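Local coordinates for THUMP domain-containing protein (Pyrococcus horikoshii, PDB 1VBK) that is of unknown function but probably binds RNA through its THUMP domain and ATP through a ThiI-like domain, at residues 77-82 / 158-163; 167-172 / 302-307; 206-211 / 239-244. All coordinates share one frame; numbering follows the deposited sequence.

Contact 1: 77-82 / 158-163; sequences AMEVEA and QGKAYI
Glu79 and Tyr162 face each other across a non-hydrogen-bonded antiparallel pair, and their side chains run side by side in the same direction. Glu79 has CG anti to the backbone N (chi1 174°) and continues extended, which lays its chain along the ring: CG is 3.6 Å from Tyr162 CE1. The carboxylate does not meet the hydroxyl directly. A water donates to Glu79 OE1 and also bonds Tyr162 OH, lying at the edge of the ring and in its plane.

Lys160 crosses both glutamates at an angle. Bent at chi2 (-66°), it brings NZ to within 2.6 Å of Glu81 OE2, a salt bridge that approaches this oxygen nearly along its C-O axis. Its CD lies 3.7 Å from Glu79 OE2, and a second water accepts from Lys160 NZ while donating to Glu79 OE2. With only the methyl group of an alanine here, the Glu81 carboxylate would probably lose its charged mate and be free to turn, and the second water its donor.

Ile163 sits on the opposite face, with Val80 and Ala161. Its backbone pairs with Met78 through two nearly straight bonds, Met78 N to Ile163 O and Ile163 N to Met78 O, each 2.9 Å. Val80 CG2 rests 4.0 Å from Ala161 CB and 4.4 Å from Ile163 CD1, and Met78, Val80 and Ile163 all touch Thr90 of helix 84-102.

Just past the last bridge, Glu81 with Lys160, Ala82 N bonds Gly159 O. This regular antiparallel ladder carries strand 71-81, also paired with strand 3-8 of the ferredoxin-like part, into the sheet of the THUMP domain.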
ATOM      1  N   ALA A  77     -33.344 -11.194 -14.210  1.00 16.64           N
ATOM      2  CA  ALA A  77     -34.697 -11.210 -13.677  1.00 17.86           C
ATOM      3  C   ALA A  77     -35.626 -10.165 -14.270  1.00 18.73           C
ATOM      4  O   ALA A  77     -35.185  -9.238 -14.946  1.00 17.40           O
ATOM      5  CB  ALA A  77     -34.648 -11.034 -12.156  1.00 16.36           C
ATOM      6  N   MET A  78     -36.918 -10.337 -14.003  1.00 18.67           N
ATOM      7  CA  MET A  78     -37.936  -9.398 -14.452  1.00 20.06           C
ATOM      8  C   MET A  78     -38.364  -8.589 -13.240  1.00 20.53           C
ATOM      9  O   MET A  78     -38.720  -9.156 -12.203  1.00 19.61           O
ATOM     10  CB  MET A  78     -39.160 -10.124 -15.012  1.00 22.31           C
ATOM     11  CG  MET A  78     -38.943 -10.811 -16.343  1.00 27.93           C
ATOM     12  SD  MET A  78     -40.469 -11.570 -16.937  1.00 35.83           S
ATOM     13  CE  MET A  78     -41.118 -10.279 -18.012  1.00 34.67           C
ATOM     14  N   GLU A  79     -38.318  -7.268 -13.370  1.00 20.61           N
ATOM     15  CA  GLU A  79     -38.727  -6.377 -12.290  1.00 22.02           C
ATOM     16  C   GLU A  79     -40.156  -5.917 -12.556  1.00 22.09           C
ATOM     17  O   GLU A  79     -40.477  -5.489 -13.662  1.00 22.59           O
ATOM     18  CB  GLU A  79     -37.814  -5.151 -12.230  1.00 23.10           C
ATOM     19  CG  GLU A  79     -38.268  -4.102 -11.223  1.00 27.92           C
ATOM     20  CD  GLU A  79     -37.610  -2.758 -11.456  1.00 30.64           C
ATOM     21  OE1 GLU A  79     -36.365  -2.707 -11.510  1.00 33.38           O
ATOM     22  OE2 GLU A  79     -38.339  -1.755 -11.588  1.00 34.88           O
ATOM     23  N   VAL A  80     -41.009  -6.008 -11.543  1.00 20.96           N
ATOM     24  CA  VAL A  80     -42.400  -5.590 -11.674  1.00 22.16           C
ATOM     25  C   VAL A  80     -42.888  -4.986 -10.358  1.00 23.16           C
ATOM     26  O   VAL A  80     -42.256  -5.155  -9.315  1.00 21.74           O
ATOM     27  CB  VAL A  80     -43.328  -6.785 -12.022  1.00 21.78           C
ATOM     28  CG1 VAL A  80     -42.891  -7.436 -13.334  1.00 23.20           C
ATOM     29  CG2 VAL A  80     -43.301  -7.814 -10.889  1.00 21.54           C
ATOM     30  N   GLU A  81     -44.005  -4.269 -10.418  1.00 24.86           N
ATOM     31  CA  GLU A  81     -44.592  -3.681  -9.224  1.00 27.96           C
ATOM     32  C   GLU A  81     -44.923  -4.845  -8.298  1.00 27.19           C
ATOM     33  O   GLU A  81     -45.413  -5.880  -8.751  1.00 28.37           O
ATOM     34  CB  GLU A  81     -45.870  -2.919  -9.588  1.00 33.40           C
ATOM     35  CG  GLU A  81     -45.617  -1.606 -10.309  1.00 40.23           C
ATOM     36  CD  GLU A  81     -45.195  -0.496  -9.359  1.00 45.36           C
ATOM     37  OE1 GLU A  81     -46.052  -0.032  -8.573  1.00 48.99           O
ATOM     38  OE2 GLU A  81     -44.012  -0.092  -9.392  1.00 45.81           O
ATOM     39  N   ALA A  82     -44.655  -4.683  -7.008  1.00 25.86           N
ATOM     40  CA  ALA A  82     -44.908  -5.750  -6.049  1.00 25.85           C
ATOM     41  C   ALA A  82     -46.364  -5.873  -5.603  1.00 25.91           C
ATOM     42  O   ALA A  82     -46.744  -5.370  -4.547  1.00 25.46           O
ATOM     43  CB  ALA A  82     -44.003  -5.579  -4.833  1.00 26.39           C
ATOM     44  N   GLN A 158     -38.452  -2.599  -1.616  1.00 21.41           N
ATOM     45  CA  GLN A 158     -39.005  -1.269  -1.836  1.00 22.26           C
ATOM     46  C   GLN A 158     -40.088  -1.198  -2.910  1.00 21.52           C
ATOM     47  O   GLN A 158     -39.955  -0.457  -3.881  1.00 20.89           O
ATOM     48  CB  GLN A 158     -37.876  -0.291  -2.186  1.00 25.45           C
ATOM     49  CG  GLN A 158     -36.797  -0.202  -1.130  1.00 29.96           C
ATOM     50  CD  GLN A 158     -35.722   0.829  -1.457  1.00 34.79           C
ATOM     51  OE1 GLN A 158     -34.702   0.905  -0.780  1.00 37.73           O
ATOM     52  NE2 GLN A 158     -35.953   1.628  -2.494  1.00 35.11           N
ATOM     53  N   GLY A 159     -41.152  -1.978  -2.740  1.00 20.05           N
ATOM     54  CA  GLY A 159     -42.255  -1.952  -3.692  1.00 22.19           C
ATOM     55  C   GLY A 159     -42.056  -2.602  -5.051  1.00 21.58           C
ATOM     56  O   GLY A 159     -42.950  -2.545  -5.903  1.00 21.05           O
ATOM     57  N   LYS A 160     -40.894  -3.209  -5.271  1.00 21.32           N
ATOM     58  CA  LYS A 160     -40.619  -3.874  -6.539  1.00 21.38           C
ATOM     59  C   LYS A 160     -40.369  -5.353  -6.284  1.00 20.27           C
ATOM     60  O   LYS A 160     -39.794  -5.724  -5.260  1.00 20.30           O
ATOM     61  CB  LYS A 160     -39.372  -3.287  -7.211  1.00 23.15           C
ATOM     62  CG  LYS A 160     -39.428  -1.792  -7.505  1.00 27.65           C
ATOM     63  CD  LYS A 160     -40.478  -1.458  -8.546  1.00 29.89           C
ATOM     64  CE  LYS A 160     -40.445   0.024  -8.886  1.00 33.57           C
ATOM     65  NZ  LYS A 160     -41.509   0.386  -9.858  1.00 37.15           N
ATOM     66  N   ALA A 161     -40.811  -6.193  -7.215  1.00 20.11           N
ATOM     67  CA  ALA A 161     -40.594  -7.633  -7.108  1.00 18.92           C
ATOM     68  C   ALA A 161     -39.662  -8.030  -8.251  1.00 18.08           C
ATOM     69  O   ALA A 161     -39.857  -7.616  -9.393  1.00 18.76           O
ATOM     70  CB  ALA A 161     -41.921  -8.388  -7.227  1.00 19.21           C
ATOM     71  N   TYR A 162     -38.646  -8.821  -7.932  1.00 18.51           N
ATOM     72  CA  TYR A 162     -37.679  -9.284  -8.922  1.00 16.03           C
ATOM     73  C   TYR A 162     -37.877 -10.785  -9.036  1.00 17.27           C
ATOM     74  O   TYR A 162     -37.603 -11.525  -8.100  1.00 16.83           O
ATOM     75  CB  TYR A 162     -36.264  -8.953  -8.447  1.00 17.07           C
ATOM     76  CG  TYR A 162     -36.050  -7.468  -8.262  1.00 18.24           C
ATOM     77  CD1 TYR A 162     -35.717  -6.653  -9.344  1.00 19.52           C
ATOM     78  CD2 TYR A 162     -36.234  -6.870  -7.019  1.00 19.22           C
ATOM     79  CE1 TYR A 162     -35.573  -5.272  -9.191  1.00 21.39           C
ATOM     80  CE2 TYR A 162     -36.096  -5.485  -6.853  1.00 21.23           C
ATOM     81  CZ  TYR A 162     -35.767  -4.696  -7.943  1.00 21.87           C
ATOM     82  OH  TYR A 162     -35.642  -3.332  -7.792  1.00 22.46           O
ATOM     83  N   ILE A 163     -38.353 -11.222 -10.194  1.00 17.11           N
ATOM     84  CA  ILE A 163     -38.647 -12.629 -10.416  1.00 18.31           C
ATOM     85  C   ILE A 163     -37.670 -13.293 -11.371  1.00 17.13           C
ATOM     86  O   ILE A 163     -37.409 -12.782 -12.457  1.00 15.72           O
ATOM     87  CB  ILE A 163     -40.085 -12.757 -10.938  1.00 18.71           C
ATOM     88  CG1 ILE A 163     -41.029 -12.058  -9.948  1.00 21.67           C
ATOM     89  CG2 ILE A 163     -40.459 -14.218 -11.128  1.00 19.39           C
ATOM     90  CD1 ILE A 163     -42.486 -12.088 -10.348  1.00 24.27           C
TER
HETATM   91  O   HOH W   1     -35.063  -1.557  -9.729  1.00 38.92           O
HETATM   92  O   HOH W   2     -41.278  -1.753 -11.809  1.00 52.21           O

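Contact 2: 167-172 / 302-307; sequences KIKGWG and KERLGL
Arg304, near the end of helix 295-305, reaches across Trp171 to grip the backbone just before it. Its chain is extended from CG to NE, with CG anti to the backbone N (chi1 -180°), a shape long enough to run the length of the indole. CD sits over the six-membered ring as a CH-pi contact, 3.6 Å from its centroid; further out, CZ stands over the five-membered ring, 3.9 Å from that centroid and almost on its normal. The guanidinium therefore lies nearly flat on the indole, the planes 21° apart, in a cation-pi stack.

Its outer nitrogens, still above the rim of the five-membered ring, turn their hydrogens to the backbone before Trp171. NH2 donates to Lys169 O and NH1 to Gly170 O, both at 3.0 Å, with NH2 adding a weak bond to Gly170 O. Each of the two stronger donors stands well above the plane of its carbonyl. Stack and bonds together fix the height and the rotation of the guanidinium. The aliphatic part of Lys169 passes nearby, CG being 4.1 Å from Arg304 NH1.

Leu305 comes next, its CD2 3.7 Å from Trp171 CZ2; Phe196 of helix 189-200 meets the same indole edge-to-face and also touches Leu305.

At Gly306 the backbone turns to positive phi. Leu307 N bonds Lys302 O at 2.9 Å and Gly306 N bonds Glu303 O at 3.1 Å, ending the helix. The arrangement is an arginine-tryptophan cation-pi stack beside a Schellman motif, fastening the C-terminal helix to strand 168-169, the neighbour of strand 71-81, and the residues after it.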
ATOM      1  N   LYS A 167     -30.148 -18.864 -11.483  1.00 22.42           N
ATOM      2  CA  LYS A 167     -29.277 -18.430 -10.401  1.00 24.85           C
ATOM      3  C   LYS A 167     -27.894 -18.977 -10.718  1.00 25.23           C
ATOM      4  O   LYS A 167     -27.598 -20.142 -10.432  1.00 25.96           O
ATOM      5  CB  LYS A 167     -29.783 -18.995  -9.077  1.00 26.76           C
ATOM      6  CG  LYS A 167     -29.075 -18.486  -7.844  1.00 32.95           C
ATOM      7  CD  LYS A 167     -29.823 -18.964  -6.611  1.00 39.14           C
ATOM      8  CE  LYS A 167     -29.204 -18.457  -5.327  1.00 42.09           C
ATOM      9  NZ  LYS A 167     -29.970 -18.951  -4.146  1.00 44.74           N
ATOM     10  N   ILE A 168     -27.062 -18.134 -11.325  1.00 22.98           N
ATOM     11  CA  ILE A 168     -25.711 -18.508 -11.730  1.00 21.98           C
ATOM     12  C   ILE A 168     -24.705 -18.311 -10.609  1.00 22.48           C
ATOM     13  O   ILE A 168     -24.614 -17.234 -10.023  1.00 19.81           O
ATOM     14  CB  ILE A 168     -25.246 -17.673 -12.943  1.00 23.26           C
ATOM     15  CG1 ILE A 168     -26.298 -17.728 -14.052  1.00 26.05           C
ATOM     16  CG2 ILE A 168     -23.912 -18.199 -13.460  1.00 25.18           C
ATOM     17  CD1 ILE A 168     -25.988 -16.819 -15.229  1.00 27.72           C
ATOM     18  N   LYS A 169     -23.939 -19.357 -10.326  1.00 22.92           N
ATOM     19  CA  LYS A 169     -22.933 -19.309  -9.274  1.00 25.08           C
ATOM     20  C   LYS A 169     -21.738 -18.450  -9.697  1.00 23.81           C
ATOM     21  O   LYS A 169     -21.169 -18.643 -10.773  1.00 22.93           O
ATOM     22  CB  LYS A 169     -22.477 -20.736  -8.943  1.00 28.60           C
ATOM     23  CG  LYS A 169     -21.501 -20.855  -7.779  1.00 33.62           C
ATOM     24  CD  LYS A 169     -21.167 -22.323  -7.506  1.00 36.33           C
ATOM     25  CE  LYS A 169     -20.181 -22.472  -6.357  1.00 39.04           C
ATOM     26  NZ  LYS A 169     -19.853 -23.904  -6.085  1.00 41.02           N
ATOM     27  N   GLY A 170     -21.377 -17.487  -8.855  1.00 23.05           N
ATOM     28  CA  GLY A 170     -20.245 -16.633  -9.153  1.00 21.67           C
ATOM     29  C   GLY A 170     -18.988 -17.303  -8.632  1.00 21.85           C
ATOM     30  O   GLY A 170     -19.034 -18.451  -8.196  1.00 22.12           O
ATOM     31  N   TRP A 171     -17.864 -16.599  -8.670  1.00 21.10           N
ATOM     32  CA  TRP A 171     -16.612 -17.168  -8.185  1.00 22.91           C
ATOM     33  C   TRP A 171     -16.402 -16.946  -6.704  1.00 24.30           C
ATOM     34  O   TRP A 171     -15.490 -17.516  -6.112  1.00 26.85           O
ATOM     35  CB  TRP A 171     -15.419 -16.576  -8.938  1.00 23.49           C
ATOM     36  CG  TRP A 171     -15.052 -17.343 -10.164  1.00 21.99           C
ATOM     37  CD1 TRP A 171     -15.511 -17.143 -11.431  1.00 23.44           C
ATOM     38  CD2 TRP A 171     -14.159 -18.457 -10.229  1.00 22.65           C
ATOM     39  NE1 TRP A 171     -14.957 -18.067 -12.286  1.00 24.14           N
ATOM     40  CE2 TRP A 171     -14.122 -18.885 -11.572  1.00 23.82           C
ATOM     41  CE3 TRP A 171     -13.386 -19.137  -9.278  1.00 23.19           C
ATOM     42  CZ2 TRP A 171     -13.341 -19.963 -11.992  1.00 22.72           C
ATOM     43  CZ3 TRP A 171     -12.608 -20.212  -9.697  1.00 24.52           C
ATOM     44  CH2 TRP A 171     -12.592 -20.612 -11.043  1.00 23.47           C
ATOM     45  N   GLY A 172     -17.247 -16.121  -6.099  1.00 24.13           N
ATOM     46  CA  GLY A 172     -17.080 -15.832  -4.691  1.00 22.78           C
ATOM     47  C   GLY A 172     -15.836 -14.975  -4.559  1.00 23.50           C
ATOM     48  O   GLY A 172     -15.529 -14.185  -5.459  1.00 22.53           O
ATOM     49  N   LYS A 302      -8.745 -25.093 -10.295  1.00 32.06           N
ATOM     50  CA  LYS A 302      -8.242 -25.597 -11.568  1.00 34.93           C
ATOM     51  C   LYS A 302      -9.356 -26.334 -12.313  1.00 35.14           C
ATOM     52  O   LYS A 302      -9.525 -26.173 -13.522  1.00 34.66           O
ATOM     53  CB  LYS A 302      -7.057 -26.541 -11.327  1.00 35.72           C
ATOM     54  CG  LYS A 302      -5.901 -25.892 -10.573  1.00 37.85           C
ATOM     55  CD  LYS A 302      -4.796 -26.889 -10.250  1.00 40.09           C
ATOM     56  CE  LYS A 302      -4.099 -27.382 -11.504  1.00 41.36           C
ATOM     57  NZ  LYS A 302      -3.014 -28.349 -11.173  1.00 44.30           N
ATOM     58  N   GLU A 303     -10.123 -27.132 -11.577  1.00 36.87           N
ATOM     59  CA  GLU A 303     -11.217 -27.894 -12.164  1.00 38.79           C
ATOM     60  C   GLU A 303     -12.256 -26.983 -12.803  1.00 37.24           C
ATOM     61  O   GLU A 303     -12.699 -27.228 -13.925  1.00 37.11           O
ATOM     62  CB  GLU A 303     -11.890 -28.764 -11.100  1.00 42.90           C
ATOM     63  CG  GLU A 303     -13.086 -29.554 -11.619  1.00 49.78           C
ATOM     64  CD  GLU A 303     -13.701 -30.446 -10.557  1.00 53.66           C
ATOM     65  OE1 GLU A 303     -12.970 -31.295 -10.000  1.00 56.05           O
ATOM     66  OE2 GLU A 303     -14.913 -30.303 -10.282  1.00 55.40           O
ATOM     67  N   ARG A 304     -12.649 -25.932 -12.091  1.00 34.72           N
ATOM     68  CA  ARG A 304     -13.641 -25.009 -12.623  1.00 32.94           C
ATOM     69  C   ARG A 304     -13.115 -24.270 -13.848  1.00 33.19           C
ATOM     70  O   ARG A 304     -13.873 -23.972 -14.769  1.00 32.71           O
ATOM     71  CB  ARG A 304     -14.073 -24.004 -11.548  1.00 32.52           C
ATOM     72  CG  ARG A 304     -15.114 -23.010 -12.042  1.00 31.67           C
ATOM     73  CD  ARG A 304     -15.786 -22.250 -10.906  1.00 29.87           C
ATOM     74  NE  ARG A 304     -16.716 -21.253 -11.425  1.00 29.62           N
ATOM     75  CZ  ARG A 304     -17.603 -20.588 -10.692  1.00 29.24           C
ATOM     76  NH1 ARG A 304     -17.696 -20.806  -9.386  1.00 27.45           N
ATOM     77  NH2 ARG A 304     -18.407 -19.706 -11.270  1.00 29.30           N
ATOM     78  N   LEU A 305     -11.817 -23.984 -13.866  1.00 33.25           N
ATOM     79  CA  LEU A 305     -11.216 -23.280 -14.993  1.00 34.61           C
ATOM     80  C   LEU A 305     -10.898 -24.225 -16.150  1.00 36.91           C
ATOM     81  O   LEU A 305     -10.529 -23.778 -17.235  1.00 37.20           O
ATOM     82  CB  LEU A 305      -9.934 -22.562 -14.553  1.00 33.78           C
ATOM     83  CG  LEU A 305     -10.053 -21.295 -13.696  1.00 31.82           C
ATOM     84  CD1 LEU A 305      -8.671 -20.896 -13.203  1.00 31.28           C
ATOM     85  CD2 LEU A 305     -10.669 -20.162 -14.506  1.00 30.50           C
ATOM     86  N   GLY A 306     -11.044 -25.527 -15.914  1.00 38.10           N
ATOM     87  CA  GLY A 306     -10.770 -26.507 -16.950  1.00 40.11           C
ATOM     88  C   GLY A 306      -9.288 -26.676 -17.233  1.00 42.00           C
ATOM     89  O   GLY A 306      -8.886 -26.891 -18.376  1.00 42.02           O
ATOM     90  N   LEU A 307      -8.476 -26.586 -16.185  1.00 43.35           N
ATOM     91  CA  LEU A 307      -7.029 -26.716 -16.314  1.00 45.40           C
ATOM     92  C   LEU A 307      -6.543 -28.124 -15.977  1.00 47.61           C
ATOM     93  O   LEU A 307      -5.815 -28.705 -16.811  1.00 50.01           O
ATOM     94  CB  LEU A 307      -6.336 -25.701 -15.403  1.00 44.56           C
ATOM     95  CG  LEU A 307      -6.675 -24.233 -15.664  1.00 42.78           C
ATOM     96  CD1 LEU A 307      -6.026 -23.363 -14.605  1.00 42.75           C
ATOM     97  CD2 LEU A 307      -6.198 -23.837 -17.050  1.00 43.03           C
ATOM     98  OXT LEU A 307      -6.884 -28.626 -14.885  1.00 49.03           O
TER

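Contact 3: 206-211 / 239-244; sequences IPVYIG and VVAESF
Tyr209 and Val239 join two parallel strands, 206-210 and 239-241, whose segment axes approach to 4.6 Å at an angle of 33°. With helix 215-228 between them in the chain they form a beta-alpha-beta crossover, a unit of the parallel, Rossmann-like sheet of the HUP superfamily, to which the ThiI family belongs. The bonds alternate along the pair in the usual parallel way: Val239 N to Pro207 O, Tyr209 N to Val239 O at 2.7 Å, Ala241 N to Tyr209 O at 2.8 Å. The ladder ends more loosely at Gly211 N, which bonds Ala241 O at 3.3 Å and a less straight 136°.

Val208, Val239, Ile210 and Ala241 share one face of the pair. Val208 has CG1 anti to the backbone N (chi1 177°), which leans this methyl forward along the strands, 4.2 Å from Ala241 CB. At the start of the pair, Ile206 CG2 meets Val239 CG2 at 3.9 Å. Helix 244-254 packs over this side, its Leu250 touching both Val208 and Val239.

The other face belongs to Tyr209 and Val240, neighbours across the strands whose side chains point the same way. Helix 215-228 lies against the tyrosine through Asn216, Leu217 and Val220, and the phenol oxygen makes a weak hydrogen bond to Asp214. The two faces thus meet different helices, as expected for a three-layer alpha/beta domain. Val240 does not cover the tyrosine ring: its CG1 comes in at the ring edge, in plane, 3.8 Å from CD2, and lies equally far from Gly211 O.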
ATOM      1  N   ILE A 206      -0.717  -6.122 -10.489  1.00 21.94           N
ATOM      2  CA  ILE A 206      -0.031  -5.535 -11.627  1.00 20.45           C
ATOM      3  C   ILE A 206       0.893  -6.653 -12.110  1.00 20.69           C
ATOM      4  O   ILE A 206       1.856  -7.011 -11.424  1.00 19.15           O
ATOM      5  CB  ILE A 206       0.829  -4.316 -11.225  1.00 21.95           C
ATOM      6  CG1 ILE A 206      -0.069  -3.179 -10.729  1.00 23.53           C
ATOM      7  CG2 ILE A 206       1.650  -3.845 -12.421  1.00 20.81           C
ATOM      8  CD1 ILE A 206       0.702  -1.949 -10.273  1.00 26.80           C
ATOM      9  N   PRO A 207       0.602  -7.237 -13.282  1.00 20.30           N
ATOM     10  CA  PRO A 207       1.458  -8.313 -13.780  1.00 21.36           C
ATOM     11  C   PRO A 207       2.801  -7.774 -14.256  1.00 21.85           C
ATOM     12  O   PRO A 207       2.859  -6.762 -14.957  1.00 22.31           O
ATOM     13  CB  PRO A 207       0.629  -8.909 -14.915  1.00 20.91           C
ATOM     14  CG  PRO A 207      -0.067  -7.700 -15.466  1.00 22.48           C
ATOM     15  CD  PRO A 207      -0.517  -6.979 -14.208  1.00 18.31           C
ATOM     16  N   VAL A 208       3.876  -8.452 -13.869  1.00 21.32           N
ATOM     17  CA  VAL A 208       5.213  -8.027 -14.257  1.00 22.05           C
ATOM     18  C   VAL A 208       5.997  -9.162 -14.889  1.00 23.61           C
ATOM     19  O   VAL A 208       6.053 -10.270 -14.352  1.00 23.54           O
ATOM     20  CB  VAL A 208       6.026  -7.508 -13.042  1.00 22.46           C
ATOM     21  CG1 VAL A 208       7.455  -7.151 -13.476  1.00 20.62           C
ATOM     22  CG2 VAL A 208       5.346  -6.287 -12.441  1.00 20.87           C
ATOM     23  N   TYR A 209       6.584  -8.878 -16.044  1.00 23.81           N
ATOM     24  CA  TYR A 209       7.404  -9.851 -16.744  1.00 26.04           C
ATOM     25  C   TYR A 209       8.849  -9.390 -16.608  1.00 24.48           C
ATOM     26  O   TYR A 209       9.201  -8.306 -17.062  1.00 24.31           O
ATOM     27  CB  TYR A 209       7.042  -9.913 -18.226  1.00 27.91           C
ATOM     28  CG  TYR A 209       8.000 -10.763 -19.033  1.00 32.55           C
ATOM     29  CD1 TYR A 209       7.991 -12.150 -18.924  1.00 33.13           C
ATOM     30  CD2 TYR A 209       8.924 -10.176 -19.898  1.00 33.42           C
ATOM     31  CE1 TYR A 209       8.876 -12.936 -19.658  1.00 36.49           C
ATOM     32  CE2 TYR A 209       9.816 -10.954 -20.635  1.00 35.80           C
ATOM     33  CZ  TYR A 209       9.784 -12.332 -20.511  1.00 35.99           C
ATOM     34  OH  TYR A 209      10.651 -13.108 -21.248  1.00 40.78           O
ATOM     35  N   ILE A 210       9.678 -10.208 -15.970  1.00 24.27           N
ATOM     36  CA  ILE A 210      11.084  -9.867 -15.799  1.00 24.00           C
ATOM     37  C   ILE A 210      11.871 -10.574 -16.896  1.00 26.63           C
ATOM     38  O   ILE A 210      12.169 -11.761 -16.801  1.00 25.78           O
ATOM     39  CB  ILE A 210      11.603 -10.306 -14.410  1.00 22.65           C
ATOM     40  CG1 ILE A 210      10.774  -9.634 -13.314  1.00 21.36           C
ATOM     41  CG2 ILE A 210      13.068  -9.907 -14.245  1.00 23.29           C
ATOM     42  CD1 ILE A 210      11.130 -10.081 -11.911  1.00 22.46           C
ATOM     43  N   GLY A 211      12.186  -9.837 -17.952  1.00 30.06           N
ATOM     44  CA  GLY A 211      12.922 -10.423 -19.053  1.00 34.69           C
ATOM     45  C   GLY A 211      13.057  -9.469 -20.219  1.00 37.21           C
ATOM     46  O   GLY A 211      12.918  -8.256 -20.061  1.00 35.44           O
ATOM     47  N   VAL A 239       3.538  -5.337 -17.391  1.00 27.91           N
ATOM     48  CA  VAL A 239       4.718  -4.490 -17.265  1.00 27.97           C
ATOM     49  C   VAL A 239       5.964  -5.331 -17.501  1.00 27.39           C
ATOM     50  O   VAL A 239       6.155  -6.359 -16.858  1.00 27.51           O
ATOM     51  CB  VAL A 239       4.814  -3.867 -15.858  1.00 28.54           C
ATOM     52  CG1 VAL A 239       6.129  -3.114 -15.709  1.00 28.97           C
ATOM     53  CG2 VAL A 239       3.637  -2.938 -15.619  1.00 28.48           C
ATOM     54  N   VAL A 240       6.802  -4.899 -18.434  1.00 27.15           N
ATOM     55  CA  VAL A 240       8.037  -5.612 -18.734  1.00 28.40           C
ATOM     56  C   VAL A 240       9.183  -4.883 -18.043  1.00 27.64           C
ATOM     57  O   VAL A 240       9.416  -3.705 -18.300  1.00 28.95           O
ATOM     58  CB  VAL A 240       8.306  -5.648 -20.260  1.00 29.68           C
ATOM     59  CG1 VAL A 240       9.542  -6.484 -20.554  1.00 30.78           C
ATOM     60  CG2 VAL A 240       7.099  -6.210 -20.986  1.00 30.23           C
ATOM     61  N   ALA A 241       9.887  -5.577 -17.153  1.00 26.72           N
ATOM     62  CA  ALA A 241      11.011  -4.976 -16.438  1.00 26.24           C
ATOM     63  C   ALA A 241      12.308  -5.599 -16.933  1.00 26.25           C
ATOM     64  O   ALA A 241      12.529  -6.797 -16.772  1.00 28.00           O
ATOM     65  CB  ALA A 241      10.858  -5.193 -14.935  1.00 23.59           C
ATOM     66  N   GLU A 242      13.161  -4.776 -17.534  1.00 27.97           N
ATOM     67  CA  GLU A 242      14.433  -5.233 -18.085  1.00 28.28           C
ATOM     68  C   GLU A 242      15.447  -5.650 -17.020  1.00 27.94           C
ATOM     69  O   GLU A 242      16.381  -6.393 -17.313  1.00 29.86           O
ATOM     70  CB  GLU A 242      15.051  -4.138 -18.965  1.00 30.67           C
ATOM     71  CG  GLU A 242      15.450  -2.875 -18.202  1.00 35.60           C
ATOM     72  CD  GLU A 242      14.306  -1.892 -18.025  1.00 40.05           C
ATOM     73  OE1 GLU A 242      13.159  -2.330 -17.780  1.00 40.32           O
ATOM     74  OE2 GLU A 242      14.560  -0.671 -18.122  1.00 40.33           O
ATOM     75  N   SER A 243      15.270  -5.165 -15.795  1.00 24.44           N
ATOM     76  CA  SER A 243      16.176  -5.498 -14.695  1.00 23.56           C
ATOM     77  C   SER A 243      15.453  -5.339 -13.359  1.00 21.71           C
ATOM     78  O   SER A 243      14.371  -4.761 -13.307  1.00 19.94           O
ATOM     79  CB  SER A 243      17.418  -4.604 -14.745  1.00 22.48           C
ATOM     80  OG  SER A 243      17.066  -3.264 -15.028  1.00 23.05           O
ATOM     81  N   PHE A 244      16.046  -5.841 -12.278  1.00 19.66           N
ATOM     82  CA  PHE A 244      15.387  -5.763 -10.975  1.00 18.89           C
ATOM     83  C   PHE A 244      15.161  -4.347 -10.459  1.00 18.36           C
ATOM     84  O   PHE A 244      14.205  -4.105  -9.717  1.00 19.32           O
ATOM     85  CB  PHE A 244      16.158  -6.566  -9.922  1.00 18.33           C
ATOM     86  CG  PHE A 244      15.359  -6.851  -8.673  1.00 18.54           C
ATOM     87  CD1 PHE A 244      14.220  -7.649  -8.729  1.00 20.09           C
ATOM     88  CD2 PHE A 244      15.738  -6.313  -7.448  1.00 20.34           C
ATOM     89  CE1 PHE A 244      13.469  -7.908  -7.578  1.00 22.69           C
ATOM     90  CE2 PHE A 244      14.993  -6.564  -6.286  1.00 21.14           C
ATOM     91  CZ  PHE A 244      13.858  -7.361  -6.354  1.00 20.17           C
TER

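In the fold
Contacts 1 and 3 are both partly buried strand pairings, but in separate sheets with centres about 50 Å apart: contact 1 is antiparallel in the mixed N-terminal sheet, contact 3 parallel at an edge of the C-terminal one. Contact 1 adds charged groups and waters on one face, whereas contact 3 joins its side chains through apolar touches. Contact 2 is a surface contact near the centre of the chain, resting on one arginine rather than a ladder. Its segment 167-172 belongs to the same sheet as contact 1, since strands 71-81 and 168-169 are neighbours, and the chain between its two segments contains the whole of contact 3.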